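Local coordinates for uncharacterized protein (PDB 5IFF), which acts as a restriction DNA glycosylase, probably excising adenine from its recognition sequence, and is caught here as a tetramer on nonspecific double-stranded DNA, at residues E8-R20 with V175-P187. The protein carries 2 engineered substitutions. Numbering follows the deposited sequence.
Sequences ENGKIVVRLPITR and VARRNEVVKYEVP. With nucleotides of chain C.
I18 crosses V182 at about a right angle, I18 CG1 pressed to V182 CG1 at 3.4 Å and I18 CD1 to V182 CG2. I18, just past strand 11-17, extends the apolar face of an antiparallel pair, 11-17 against 181-186, in a three-stranded sheet that 4-8 completes. I56 and W58 of strand 54-59 pack on this face; the side chain of I60, which binds adenine in another structure of this protein, is about 7 Å from that of V14. Further along, V14 CG2 meets V186 CG2 at 3.5 Å. Between the strands, V14 exchanges two backbone hydrogen bonds with Y184, and L16 two with V182. On the other face, K183 CG touches V13 CG1, and K183 CD lies over one face of the R15 guanidinium. R15 NH1, extended from a CG anti to the carbonyl carbon (chi1 -68°), donates in plane to the syn lone pair of E8 OE2, which S6 OG also bonds. At the turn end, K11 NZ sits 3.0 Å from both OE1 and OE2 of E185, a salt bridge of two weak bonds. Replacing E185 with an alanine would probably leave the K11 ammonium without its mate and free to swing. At the DNA end, R20 NE donates to N179 OD1, while OP2 of DC14 of chain C stands over one guanidinium face, 3.2 Å from R20 CZ.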
loop_
_atom_site.group_PDB
_atom_site.type_symbol
_atom_site.label_atom_id
_atom_site.label_comp_id
_atom_site.label_asym_id
_atom_site.label_seq_id
_atom_site.Cartn_x
_atom_site.Cartn_y
_atom_site.Cartn_z
ATOM N N GLU A 8 30.344 -14.800 -13.529
ATOM C CA GLU A 8 31.033 -15.956 -12.934
ATOM C C GLU A 8 31.467 -16.985 -13.973
ATOM O O GLU A 8 30.653 -17.405 -14.809
ATOM C CB GLU A 8 30.126 -16.686 -11.931
ATOM C CG GLU A 8 29.760 -15.888 -10.746
ATOM C CD GLU A 8 28.586 -16.473 -10.000
ATOM O OE1 GLU A 8 28.367 -17.711 -10.026
ATOM O OE2 GLU A 8 27.886 -15.671 -9.367
ATOM N N ASN A 9 32.729 -17.393 -13.901
ATOM C CA ASN A 9 33.246 -18.490 -14.717
ATOM C C ASN A 9 32.860 -18.337 -16.180
ATOM O O ASN A 9 32.293 -19.245 -16.782
ATOM C CB ASN A 9 32.735 -19.827 -14.173
ATOM C CG ASN A 9 32.984 -19.978 -12.675
ATOM O OD1 ASN A 9 32.046 -20.180 -11.892
ATOM N ND2 ASN A 9 34.259 -19.875 -12.265
ATOM N N GLY A 10 33.105 -17.152 -16.732
ATOM C CA GLY A 10 32.869 -16.914 -18.145
ATOM C C GLY A 10 31.429 -16.716 -18.577
ATOM O O GLY A 10 31.152 -16.660 -19.773
ATOM N N LYS A 11 30.491 -16.602 -17.629
ATOM C CA LYS A 11 29.062 -16.497 -17.966
ATOM C C LYS A 11 28.384 -15.407 -17.156
ATOM O O LYS A 11 28.787 -15.121 -16.032
ATOM C CB LYS A 11 28.296 -17.815 -17.678
ATOM C CG LYS A 11 28.979 -19.037 -18.262
ATOM C CD LYS A 11 28.160 -20.295 -17.985
ATOM C CE LYS A 11 28.987 -21.539 -18.486
ATOM N NZ LYS A 11 28.552 -22.781 -17.762
ATOM N N ILE A 12 27.333 -14.834 -17.717
ATOM C CA ILE A 12 26.493 -13.938 -16.918
ATOM C C ILE A 12 25.520 -14.852 -16.155
ATOM O O ILE A 12 24.891 -15.715 -16.759
ATOM C CB ILE A 12 25.726 -12.936 -17.782
ATOM C CG1 ILE A 12 26.706 -12.032 -18.559
ATOM C CG2 ILE A 12 24.709 -12.121 -16.936
ATOM C CD1 ILE A 12 27.853 -11.513 -17.704
ATOM N N VAL A 13 25.431 -14.678 -14.839
ATOM C CA VAL A 13 24.568 -15.539 -14.022
ATOM C C VAL A 13 23.543 -14.673 -13.278
ATOM O O VAL A 13 23.858 -13.523 -12.886
ATOM C CB VAL A 13 25.425 -16.348 -13.038
ATOM C CG1 VAL A 13 24.522 -17.123 -12.072
ATOM C CG2 VAL A 13 26.371 -17.313 -13.795
ATOM N N VAL A 14 22.304 -15.142 -13.173
ATOM C CA VAL A 14 21.300 -14.413 -12.380
ATOM C C VAL A 14 20.754 -15.309 -11.299
ATOM O O VAL A 14 20.418 -16.490 -11.558
ATOM C CB VAL A 14 20.163 -13.896 -13.244
ATOM C CG1 VAL A 14 19.193 -13.029 -12.400
ATOM C CG2 VAL A 14 20.733 -13.009 -14.330
ATOM N N ARG A 15 20.688 -14.792 -10.079
ATOM C CA ARG A 15 20.065 -15.593 -9.020
ATOM C C ARG A 15 18.652 -15.036 -8.754
ATOM O O ARG A 15 18.456 -13.804 -8.618
ATOM C CB ARG A 15 20.938 -15.600 -7.774
ATOM C CG ARG A 15 22.234 -16.367 -7.992
ATOM C CD ARG A 15 23.091 -16.444 -6.761
ATOM N NE ARG A 15 24.134 -17.484 -6.846
ATOM C CZ ARG A 15 25.232 -17.395 -7.584
ATOM N NH1 ARG A 15 25.461 -16.310 -8.315
ATOM N NH2 ARG A 15 26.112 -18.386 -7.583
ATOM N N LEU A 16 17.682 -15.955 -8.754
ATOM C CA LEU A 16 16.264 -15.641 -8.753
ATOM C C LEU A 16 15.543 -16.345 -7.632
ATOM O O LEU A 16 15.750 -17.553 -7.407
ATOM C CB LEU A 16 15.634 -16.045 -10.093
ATOM C CG LEU A 16 16.185 -15.315 -11.328
ATOM C CD1 LEU A 16 15.638 -15.973 -12.537
ATOM C CD2 LEU A 16 15.734 -13.865 -11.316
ATOM N N PRO A 17 14.688 -15.600 -6.921
ATOM C CA PRO A 17 13.824 -16.178 -5.893
ATOM C C PRO A 17 12.764 -17.045 -6.528
ATOM O O PRO A 17 12.198 -16.735 -7.593
ATOM C CB PRO A 17 13.184 -14.959 -5.235
ATOM C CG PRO A 17 13.122 -13.952 -6.353
ATOM C CD PRO A 17 14.375 -14.179 -7.174
ATOM N N ILE A 18 12.512 -18.155 -5.867
ATOM C CA ILE A 18 11.552 -19.131 -6.335
ATOM C C ILE A 18 10.275 -19.163 -5.474
ATOM O O ILE A 18 9.299 -19.854 -5.817
ATOM C CB ILE A 18 12.244 -20.535 -6.339
ATOM C CG1 ILE A 18 13.384 -20.478 -7.310
ATOM C CG2 ILE A 18 11.379 -21.604 -6.873
ATOM C CD1 ILE A 18 12.897 -20.078 -8.653
ATOM N N THR A 19 10.304 -18.518 -4.319
ATOM C CA THR A 19 9.226 -18.742 -3.332
ATOM C C THR A 19 8.447 -17.507 -2.897
ATOM O O THR A 19 7.444 -17.629 -2.194
ATOM C CB THR A 19 9.756 -19.367 -2.012
ATOM O OG1 THR A 19 10.660 -18.452 -1.369
ATOM C CG2 THR A 19 10.444 -20.711 -2.267
ATOM N N ARG A 20 8.899 -16.311 -3.233
ATOM C CA ARG A 20 8.126 -15.173 -2.689
ATOM C C ARG A 20 7.498 -14.450 -3.841
ATOM O O ARG A 20 7.993 -13.425 -4.227
ATOM C CB ARG A 20 9.009 -14.221 -1.881
ATOM C CG ARG A 20 9.682 -14.846 -0.676
ATOM C CD ARG A 20 9.076 -14.336 0.607
ATOM N NE ARG A 20 10.096 -13.998 1.596
ATOM C CZ ARG A 20 10.563 -12.769 1.812
ATOM N NH1 ARG A 20 11.490 -12.568 2.743
ATOM N NH2 ARG A 20 10.103 -11.739 1.108
ATOM N N VAL A 175 11.564 -30.251 -3.136
ATOM C CA VAL A 175 10.794 -29.132 -2.563
ATOM C C VAL A 175 11.649 -27.869 -2.256
ATOM O O VAL A 175 12.612 -27.907 -1.498
ATOM C CB VAL A 175 10.027 -29.546 -1.280
ATOM C CG1 VAL A 175 10.971 -29.887 -0.138
ATOM C CG2 VAL A 175 9.080 -28.441 -0.863
ATOM N N ALA A 176 11.290 -26.751 -2.870
ATOM C CA ALA A 176 12.010 -25.479 -2.658
ATOM C C ALA A 176 12.159 -25.129 -1.158
ATOM O O ALA A 176 11.215 -25.232 -0.395
ATOM C CB ALA A 176 11.309 -24.363 -3.387
ATOM N N ARG A 177 13.367 -24.758 -0.744
ATOM C CA ARG A 177 13.625 -24.348 0.640
ATOM C C ARG A 177 12.967 -22.986 0.912
ATOM O O ARG A 177 12.542 -22.292 -0.021
ATOM C CB ARG A 177 15.134 -24.254 0.909
ATOM C CG ARG A 177 15.961 -25.449 0.448
ATOM C CD ARG A 177 16.024 -26.505 1.535
ATOM N NE ARG A 177 16.909 -27.616 1.174
ATOM C CZ ARG A 177 17.409 -28.496 2.039
ATOM N NH1 ARG A 177 17.123 -28.405 3.332
ATOM N NH2 ARG A 177 18.207 -29.462 1.606
ATOM N N ARG A 178 12.889 -22.612 2.186
ATOM C CA ARG A 178 12.409 -21.292 2.568
ATOM C C ARG A 178 13.303 -20.211 1.957
ATOM O O ARG A 178 14.523 -20.262 2.102
ATOM C CB ARG A 178 12.377 -21.149 4.089
ATOM C CG ARG A 178 11.599 -19.934 4.588
ATOM C CD ARG A 178 11.522 -19.938 6.105
ATOM N NE ARG A 178 11.702 -21.288 6.643
ATOM C CZ ARG A 178 10.724 -22.180 6.788
ATOM N NH1 ARG A 178 9.485 -21.876 6.429
ATOM N NH2 ARG A 178 10.987 -23.383 7.286
ATOM N N ASN A 179 12.697 -19.257 1.257
ATOM C CA ASN A 179 13.455 -18.194 0.576
ATOM C C ASN A 179 14.498 -18.740 -0.417
ATOM O O ASN A 179 15.560 -18.146 -0.624
ATOM C CB ASN A 179 14.138 -17.290 1.603
ATOM C CG ASN A 179 13.155 -16.694 2.598
ATOM O OD1 ASN A 179 12.060 -16.274 2.224
ATOM N ND2 ASN A 179 13.539 -16.666 3.873
ATOM N N GLU A 180 14.186 -19.871 -1.028
ATOM C CA GLU A 180 15.110 -20.474 -1.984
ATOM C C GLU A 180 15.435 -19.521 -3.125
ATOM O O GLU A 180 14.549 -18.895 -3.702
ATOM C CB GLU A 180 14.535 -21.775 -2.540
ATOM C CG GLU A 180 15.363 -22.351 -3.697
ATOM C CD GLU A 180 15.835 -23.768 -3.435
ATOM O OE1 GLU A 180 15.285 -24.389 -2.512
ATOM O OE2 GLU A 180 16.763 -24.228 -4.155
ATOM N N VAL A 181 16.719 -19.458 -3.470
ATOM C CA VAL A 181 17.190 -18.743 -4.622
ATOM C C VAL A 181 17.897 -19.717 -5.611
ATOM O O VAL A 181 18.713 -20.525 -5.180
ATOM C CB VAL A 181 18.137 -17.643 -4.160
ATOM C CG1 VAL A 181 18.920 -17.130 -5.299
ATOM C CG2 VAL A 181 17.322 -16.513 -3.431
ATOM N N VAL A 182 17.548 -19.679 -6.903
ATOM C CA VAL A 182 18.156 -20.592 -7.865
ATOM C C VAL A 182 19.051 -19.813 -8.800
ATOM O O VAL A 182 18.996 -18.576 -8.838
ATOM C CB VAL A 182 17.122 -21.371 -8.696
ATOM C CG1 VAL A 182 16.278 -22.275 -7.752
ATOM C CG2 VAL A 182 16.267 -20.389 -9.515
ATOM N N LYS A 183 19.872 -20.546 -9.542
ATOM C CA LYS A 183 20.919 -19.946 -10.363
ATOM C C LYS A 183 20.630 -20.249 -11.839
ATOM O O LYS A 183 20.322 -21.393 -12.205
ATOM C CB LYS A 183 22.287 -20.487 -9.921
ATOM C CG LYS A 183 23.427 -19.978 -10.783
ATOM C CD LYS A 183 24.809 -20.221 -10.156
ATOM C CE LYS A 183 25.366 -21.599 -10.464
ATOM N NZ LYS A 183 26.836 -21.627 -10.171
ATOM N N TYR A 184 20.717 -19.224 -12.677
ATOM C CA TYR A 184 20.417 -19.339 -14.090
ATOM C C TYR A 184 21.525 -18.711 -14.938
ATOM O O TYR A 184 21.807 -17.504 -14.809
ATOM C CB TYR A 184 19.075 -18.639 -14.384
ATOM C CG TYR A 184 18.744 -18.583 -15.852
ATOM C CD1 TYR A 184 18.520 -19.748 -16.574
ATOM C CD2 TYR A 184 18.638 -17.363 -16.512
ATOM C CE1 TYR A 184 18.239 -19.702 -17.942
ATOM C CE2 TYR A 184 18.341 -17.311 -17.877
ATOM C CZ TYR A 184 18.122 -18.477 -18.576
ATOM O OH TYR A 184 17.838 -18.408 -19.933
ATOM N N GLU A 185 22.097 -19.483 -15.864
ATOM C CA GLU A 185 23.140 -18.932 -16.723
ATOM C C GLU A 185 22.426 -18.275 -17.882
ATOM O O GLU A 185 21.578 -18.891 -18.531
ATOM C CB GLU A 185 24.118 -20.031 -17.182
ATOM C CG GLU A 185 24.732 -20.807 -15.993
ATOM C CD GLU A 185 25.680 -21.973 -16.387
ATOM O OE1 GLU A 185 25.561 -22.493 -17.511
ATOM O OE2 GLU A 185 26.551 -22.344 -15.565
ATOM N N VAL A 186 22.732 -17.004 -18.122
ATOM C CA VAL A 186 21.996 -16.247 -19.129
ATOM C C VAL A 186 22.657 -16.493 -20.465
ATOM O O VAL A 186 23.812 -16.149 -20.630
ATOM C CB VAL A 186 22.001 -14.712 -18.822
ATOM C CG1 VAL A 186 21.214 -13.914 -19.932
ATOM C CG2 VAL A 186 21.411 -14.448 -17.425
ATOM N N PRO A 187 21.923 -17.080 -21.424
ATOM C CA PRO A 187 22.446 -17.281 -22.770
ATOM C C PRO A 187 22.626 -15.930 -23.491
ATOM O O PRO A 187 21.751 -15.070 -23.347
ATOM C CB PRO A 187 21.353 -18.118 -23.441
ATOM C CG PRO A 187 20.443 -18.589 -22.323
ATOM C CD PRO A 187 20.514 -17.454 -21.351
ATOM P P DC C 14 8.331 -10.722 4.983
ATOM O OP1 DC C 14 9.500 -10.378 5.796
ATOM O OP2 DC C 14 8.331 -11.806 3.960
ATOM O "O5'" DC C 14 7.103 -11.101 5.920
ATOM C "C5'" DC C 14 6.630 -10.170 6.869
ATOM C "C4'" DC C 14 5.154 -10.409 7.157
ATOM O "O4'" DC C 14 4.396 -10.199 5.964
ATOM C "C3'" DC C 14 4.777 -11.827 7.588
ATOM O "O3'" DC C 14 4.722 -11.902 8.997
ATOM C "C2'" DC C 14 3.382 -12.027 6.982
ATOM C "C1'" DC C 14 3.144 -10.736 6.188
ATOM N N1 DC C 14 2.440 -10.981 4.893
ATOM C C2 DC C 14 1.064 -10.760 4.852
ATOM O O2 DC C 14 0.507 -10.327 5.869
ATOM N N3 DC C 14 0.379 -11.036 3.715
ATOM C C4 DC C 14 1.009 -11.488 2.661
ATOM N N4 DC C 14 0.274 -11.705 1.565
ATOM C C5 DC C 14 2.445 -11.736 2.667
ATOM C C6 DC C 14 3.110 -11.477 3.796
HETATM O O HOH W 1 26.308 -15.405 -20.434
HETATM O O HOH W 2 12.604 -17.329 -2.698
#